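Local atomic coordinates of pyocin S5 (Pseudomonas aeruginosa PAO1, PDB entry 6THK), a protein that kills susceptible bacteria as a bacteriocin, probably by forming a channel that depolarises the cytoplasmic membrane once the toxin has been imported. Residues P235-L247 with L299-E311. The protein carries 1 engineered substitution. Residues are numbered along the deposited sequence; the frame is centred on the assembly and turned at random.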
loop_
_atom_site.group_PDB
_atom_site.type_symbol
_atom_site.label_atom_id
_atom_site.label_comp_id
_atom_site.label_asym_id
_atom_site.label_seq_id
_atom_site.Cartn_x
_atom_site.Cartn_y
_atom_site.Cartn_z
ATOM N N PRO A 235 9.483 -0.749 17.533
ATOM C CA PRO A 235 8.363 -1.616 17.143
ATOM C C PRO A 235 8.772 -3.007 16.677
ATOM O O PRO A 235 9.762 -3.154 15.977
ATOM C CB PRO A 235 7.674 -0.815 16.033
ATOM C CG PRO A 235 8.769 -0.061 15.390
ATOM C CD PRO A 235 9.736 0.288 16.505
ATOM N N THR A 236 8.010 -4.027 17.073
ATOM C CA THR A 236 8.251 -5.405 16.614
ATOM C C THR A 236 7.662 -5.485 15.203
ATOM O O THR A 236 6.748 -4.706 14.907
ATOM C CB THR A 236 7.554 -6.446 17.533
ATOM O OG1 THR A 236 6.147 -6.181 17.616
ATOM C CG2 THR A 236 8.175 -6.526 18.933
ATOM N N PRO A 237 8.110 -6.421 14.372
ATOM C CA PRO A 237 7.523 -6.501 13.033
ATOM C C PRO A 237 6.000 -6.684 13.033
ATOM O O PRO A 237 5.351 -6.238 12.105
ATOM C CB PRO A 237 8.221 -7.710 12.430
ATOM C CG PRO A 237 9.549 -7.720 13.102
ATOM C CD PRO A 237 9.274 -7.304 14.515
ATOM N N GLU A 238 5.443 -7.285 14.076
ATOM C CA GLU A 238 3.999 -7.491 14.157
ATOM C C GLU A 238 3.261 -6.181 14.403
ATOM O O GLU A 238 2.112 -6.021 14.011
ATOM C CB GLU A 238 3.666 -8.485 15.264
ATOM C CG GLU A 238 3.198 -9.844 14.779
ATOM C CD GLU A 238 2.597 -10.675 15.896
ATOM O OE1 GLU A 238 3.191 -11.706 16.269
ATOM O OE2 GLU A 238 1.525 -10.294 16.406
ATOM N N GLN A 239 3.929 -5.257 15.078
ATOM C CA GLN A 239 3.385 -3.931 15.380
ATOM C C GLN A 239 3.287 -3.047 14.135
ATOM O O GLN A 239 2.228 -2.441 13.915
ATOM C CB GLN A 239 4.215 -3.227 16.454
ATOM C CG GLN A 239 3.915 -3.677 17.879
ATOM C CD GLN A 239 4.921 -3.096 18.841
ATOM O OE1 GLN A 239 4.871 -1.916 19.202
ATOM N NE2 GLN A 239 5.875 -3.908 19.257
ATOM N N TRP A 240 4.382 -2.963 13.322
ATOM C CA TRP A 240 4.367 -2.130 12.122
ATOM C C TRP A 240 3.554 -2.781 11.002
ATOM O O TRP A 240 3.003 -2.049 10.178
ATOM C CB TRP A 240 5.762 -1.652 11.668
ATOM C CG TRP A 240 6.635 -2.630 10.938
ATOM C CD1 TRP A 240 6.419 -3.162 9.697
ATOM C CD2 TRP A 240 7.963 -3.034 11.321
ATOM N NE1 TRP A 240 7.482 -3.962 9.331
ATOM C CE2 TRP A 240 8.450 -3.893 10.306
ATOM C CE3 TRP A 240 8.775 -2.784 12.444
ATOM C CZ2 TRP A 240 9.714 -4.494 10.378
ATOM C CZ3 TRP A 240 10.026 -3.381 12.512
ATOM C CH2 TRP A 240 10.484 -4.223 11.489
ATOM N N LEU A 241 3.398 -4.098 11.036
ATOM C CA LEU A 241 2.583 -4.787 10.051
ATOM C C LEU A 241 1.121 -4.464 10.335
ATOM O O LEU A 241 0.345 -4.244 9.420
ATOM C CB LEU A 241 2.813 -6.291 10.099
ATOM C CG LEU A 241 3.973 -6.802 9.252
ATOM C CD1 LEU A 241 4.340 -8.222 9.630
ATOM C CD2 LEU A 241 3.662 -6.698 7.774
ATOM N N GLU A 242 0.752 -4.447 11.612
ATOM C CA GLU A 242 -0.611 -4.100 12.029
ATOM C C GLU A 242 -0.987 -2.678 11.543
ATOM O O GLU A 242 -2.065 -2.492 10.985
ATOM C CB GLU A 242 -0.759 -4.191 13.555
ATOM C CG GLU A 242 -1.386 -5.487 14.034
ATOM C CD GLU A 242 -1.835 -5.488 15.484
ATOM O OE1 GLU A 242 -1.519 -6.467 16.200
ATOM O OE2 GLU A 242 -2.515 -4.523 15.904
ATOM N N ARG A 243 -0.081 -1.699 11.741
ATOM C CA ARG A 243 -0.252 -0.310 11.333
ATOM C C ARG A 243 -0.360 -0.206 9.806
ATOM O O ARG A 243 -1.237 0.500 9.320
ATOM C CB ARG A 243 0.893 0.564 11.885
ATOM C CG ARG A 243 0.820 2.037 11.481
ATOM C CD ARG A 243 1.908 2.873 12.135
ATOM N NE ARG A 243 1.509 3.380 13.449
ATOM C CZ ARG A 243 2.109 4.389 14.074
ATOM N NH1 ARG A 243 3.149 4.999 13.517
ATOM N NH2 ARG A 243 1.678 4.794 15.259
ATOM N N ALA A 244 0.495 -0.935 9.058
ATOM C CA ALA A 244 0.472 -0.908 7.591
ATOM C C ALA A 244 -0.805 -1.543 7.067
ATOM O O ALA A 244 -1.356 -1.056 6.086
ATOM C CB ALA A 244 1.684 -1.609 7.024
ATOM N N THR A 245 -1.292 -2.605 7.737
ATOM C CA THR A 245 -2.533 -3.291 7.390
ATOM C C THR A 245 -3.721 -2.342 7.596
ATOM O O THR A 245 -4.642 -2.334 6.774
ATOM C CB THR A 245 -2.631 -4.621 8.139
ATOM O OG1 THR A 245 -1.520 -5.439 7.760
ATOM C CG2 THR A 245 -3.915 -5.371 7.843
ATOM N N ARG A 246 -3.666 -1.501 8.654
ATOM C CA ARG A 246 -4.717 -0.536 8.947
ATOM C C ARG A 246 -4.812 0.553 7.890
ATOM O O ARG A 246 -5.923 0.904 7.484
ATOM C CB ARG A 246 -4.562 0.043 10.356
ATOM C CG ARG A 246 -5.320 -0.764 11.392
ATOM C CD ARG A 246 -5.138 -0.258 12.814
ATOM N NE ARG A 246 -4.675 -1.323 13.709
ATOM C CZ ARG A 246 -5.463 -2.211 14.317
ATOM N NH1 ARG A 246 -6.781 -2.170 14.135
ATOM N NH2 ARG A 246 -4.945 -3.143 15.102
ATOM N N LEU A 247 -3.664 1.050 7.402
ATOM C CA LEU A 247 -3.618 2.069 6.363
ATOM C C LEU A 247 -4.207 1.567 5.053
ATOM O O LEU A 247 -5.048 2.241 4.470
ATOM C CB LEU A 247 -2.179 2.572 6.139
ATOM C CG LEU A 247 -1.587 3.505 7.198
ATOM C CD1 LEU A 247 -0.186 3.891 6.831
ATOM C CD2 LEU A 247 -2.416 4.768 7.357
ATOM N N LEU A 299 0.745 -8.383 2.958
ATOM C CA LEU A 299 0.754 -8.009 4.374
ATOM C C LEU A 299 0.166 -9.108 5.267
ATOM O O LEU A 299 0.678 -9.330 6.358
ATOM C CB LEU A 299 -0.000 -6.690 4.620
ATOM C CG LEU A 299 0.629 -5.361 4.178
ATOM C CD1 LEU A 299 -0.187 -4.191 4.699
ATOM C CD2 LEU A 299 2.064 -5.210 4.647
ATOM N N ASN A 300 -0.910 -9.773 4.809
ATOM C CA ASN A 300 -1.592 -10.855 5.514
ATOM C C ASN A 300 -0.703 -12.076 5.627
ATOM O O ASN A 300 -0.688 -12.727 6.668
ATOM C CB ASN A 300 -2.875 -11.233 4.792
ATOM C CG ASN A 300 -3.976 -10.215 4.885
ATOM O OD1 ASN A 300 -3.963 -9.299 5.723
ATOM N ND2 ASN A 300 -4.965 -10.382 4.023
ATOM N N ALA A 301 0.043 -12.369 4.552
ATOM C CA ALA A 301 0.963 -13.484 4.459
ATOM C C ALA A 301 2.150 -13.261 5.403
ATOM O O ALA A 301 2.475 -14.155 6.194
ATOM C CB ALA A 301 1.432 -13.645 3.021
ATOM N N GLU A 302 2.742 -12.078 5.318
ATOM C CA GLU A 302 3.874 -11.691 6.139
ATOM C C GLU A 302 3.490 -11.680 7.610
ATOM O O GLU A 302 4.268 -12.080 8.460
ATOM C CB GLU A 302 4.383 -10.322 5.694
ATOM C CG GLU A 302 5.595 -9.810 6.443
ATOM C CD GLU A 302 6.787 -10.734 6.333
ATOM O OE1 GLU A 302 7.101 -11.409 7.329
ATOM O OE2 GLU A 302 7.415 -10.779 5.260
ATOM N N THR A 303 2.281 -11.226 7.912
ATOM C CA THR A 303 1.819 -11.205 9.290
ATOM C C THR A 303 1.732 -12.628 9.826
ATOM O O THR A 303 2.127 -12.896 10.949
ATOM C CB THR A 303 0.450 -10.522 9.429
ATOM O OG1 THR A 303 0.576 -9.135 9.125
ATOM C CG2 THR A 303 -0.060 -10.658 10.834
ATOM N N THR A 304 1.225 -13.538 9.004
ATOM C CA THR A 304 1.108 -14.935 9.375
ATOM C C THR A 304 2.482 -15.538 9.613
ATOM O O THR A 304 2.665 -16.325 10.526
ATOM C CB THR A 304 0.400 -15.738 8.282
ATOM O OG1 THR A 304 -0.972 -15.349 8.222
ATOM C CG2 THR A 304 0.479 -17.212 8.577
ATOM N N ARG A 305 3.444 -15.179 8.772
ATOM C CA ARG A 305 4.794 -15.690 8.926
ATOM C C ARG A 305 5.373 -15.224 10.252
ATOM O O ARG A 305 6.000 -15.993 10.963
ATOM C CB ARG A 305 5.685 -15.235 7.763
ATOM C CG ARG A 305 7.114 -14.888 8.162
ATOM C CD ARG A 305 7.973 -14.487 6.969
ATOM N NE ARG A 305 9.105 -13.649 7.363
ATOM C CZ ARG A 305 9.828 -12.912 6.522
ATOM N NH1 ARG A 305 9.542 -12.897 5.231
ATOM N NH2 ARG A 305 10.834 -12.181 6.974
ATOM N N ARG A 306 5.151 -13.956 10.578
ATOM C CA ARG A 306 5.647 -13.381 11.816
ATOM C C ARG A 306 5.026 -14.005 13.053
ATOM O O ARG A 306 5.708 -14.268 14.028
ATOM C CB ARG A 306 5.417 -11.872 11.829
ATOM C CG ARG A 306 6.267 -11.100 10.836
ATOM C CD ARG A 306 7.725 -11.101 11.242
ATOM N NE ARG A 306 8.569 -10.477 10.235
ATOM C CZ ARG A 306 9.888 -10.350 10.344
ATOM N NH1 ARG A 306 10.513 -10.807 11.414
ATOM N NH2 ARG A 306 10.584 -9.773 9.381
ATOM N N ARG A 307 3.722 -14.228 13.007
ATOM C CA ARG A 307 3.010 -14.817 14.128
ATOM C C ARG A 307 3.461 -16.238 14.409
ATOM O O ARG A 307 3.609 -16.629 15.557
ATOM C CB ARG A 307 1.504 -14.773 13.889
ATOM C CG ARG A 307 0.860 -13.495 14.388
ATOM C CD ARG A 307 -0.453 -13.196 13.692
ATOM N NE ARG A 307 -0.921 -11.855 14.011
ATOM C CZ ARG A 307 -2.120 -11.381 13.699
ATOM N NH1 ARG A 307 -2.991 -12.136 13.050
ATOM N NH2 ARG A 307 -2.445 -10.147 14.034
ATOM N N THR A 308 3.664 -17.009 13.348
ATOM C CA THR A 308 4.111 -18.384 13.467
ATOM C C THR A 308 5.495 -18.433 14.078
ATOM O O THR A 308 5.778 -19.259 14.931
ATOM C CB THR A 308 4.151 -19.070 12.103
ATOM O OG1 THR A 308 2.853 -19.015 11.513
ATOM C CG2 THR A 308 4.547 -20.507 12.257
ATOM N N GLU A 309 6.345 -17.514 13.638
ATOM C CA GLU A 309 7.709 -17.404 14.120
ATOM C C GLU A 309 7.731 -17.070 15.602
ATOM O O GLU A 309 8.574 -17.556 16.330
ATOM C CB GLU A 309 8.481 -16.356 13.316
ATOM C CG GLU A 309 9.909 -16.141 13.777
ATOM C CD GLU A 309 10.575 -14.971 13.083
ATOM O OE1 GLU A 309 11.725 -15.127 12.624
ATOM O OE2 GLU A 309 9.949 -13.896 12.994
ATOM N N ALA A 310 6.821 -16.214 16.040
ATOM C CA ALA A 310 6.758 -15.842 17.443
ATOM C C ALA A 310 6.274 -17.007 18.291
ATOM O O ALA A 310 6.650 -17.132 19.446
ATOM C CB ALA A 310 5.861 -14.638 17.634
ATOM N N GLU A 311 5.425 -17.846 17.715
ATOM C CA GLU A 311 4.901 -19.018 18.407
ATOM C C GLU A 311 6.003 -20.058 18.575
ATOM O O GLU A 311 6.093 -20.675 19.635
ATOM C CB GLU A 311 3.695 -19.604 17.652
ATOM C CG GLU A 311 2.661 -20.261 18.558
ATOM C CD GLU A 311 1.793 -19.359 19.422
ATOM O OE1 GLU A 311 0.969 -19.907 20.191
ATOM O OE2 GLU A 311 1.922 -18.115 19.330
HETATM O O HOH W 1 -0.074 -9.233 14.889
HETATM O O HOH W 2 -1.871 -8.344 7.628
#
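Thr245 lies over Leu299, and Glu238 is opposite Thr303, each pair with CA atoms 6.5 Å apart, where the first turns of helix 237-267 run against the middle of the long helix 272-338. The two short axes are nearly antiparallel, 157° between their directions, and approach to 9.9 Å. Leu241 is the knob: it enters the hole formed by Leu299, Glu302, Thr303 and Arg306. Its chi1 of -87° carries CG to the partner side, and from there the methyls diverge: CD2 meets Leu299 CD2 at 3.8 Å, while CD1 rests on the aliphatic carbons of Glu302 and Arg306. Helices 237-267 and 272-338, consecutive in the chain and antiparallel here, form a helical hairpin, and this knob-into-hole packing is consistent with the coiled coil predicted for the region. Further along, the other methyl of Leu299, CD1, reaches Ala244 CB and lies 3.6 Å from Thr245 OG1. That hydroxyl donates back to Leu241 O, above the carbonyl plane and on the face opposite Thr245 N; it also accepts from a water that donates to Asn300 OD1 as well, bridging the helices. At the start of helix 237-267, next to the N-cap Thr236, Pro237 CB sits 3.5 Å above one face of the Arg306 guanidinium, brought beside the proline by a bend at chi2 (-70°). Arg306 pairs with Glu302, through a weak hydrogen bond from NE, and with Glu309 in a salt-bridge network that includes Arg305. Towards the other flank, the extended Glu238 crosses Arg307 at about a right angle: OE1 touches Arg307 CG, and OE2 forms a long salt bridge to Arg307 NE (3.8 Å), in the guanidinium plane although the carboxylate is steeply turned against it. Thr303 CG2 lies over a face of that guanidinium, whose NH2 donates to a second water.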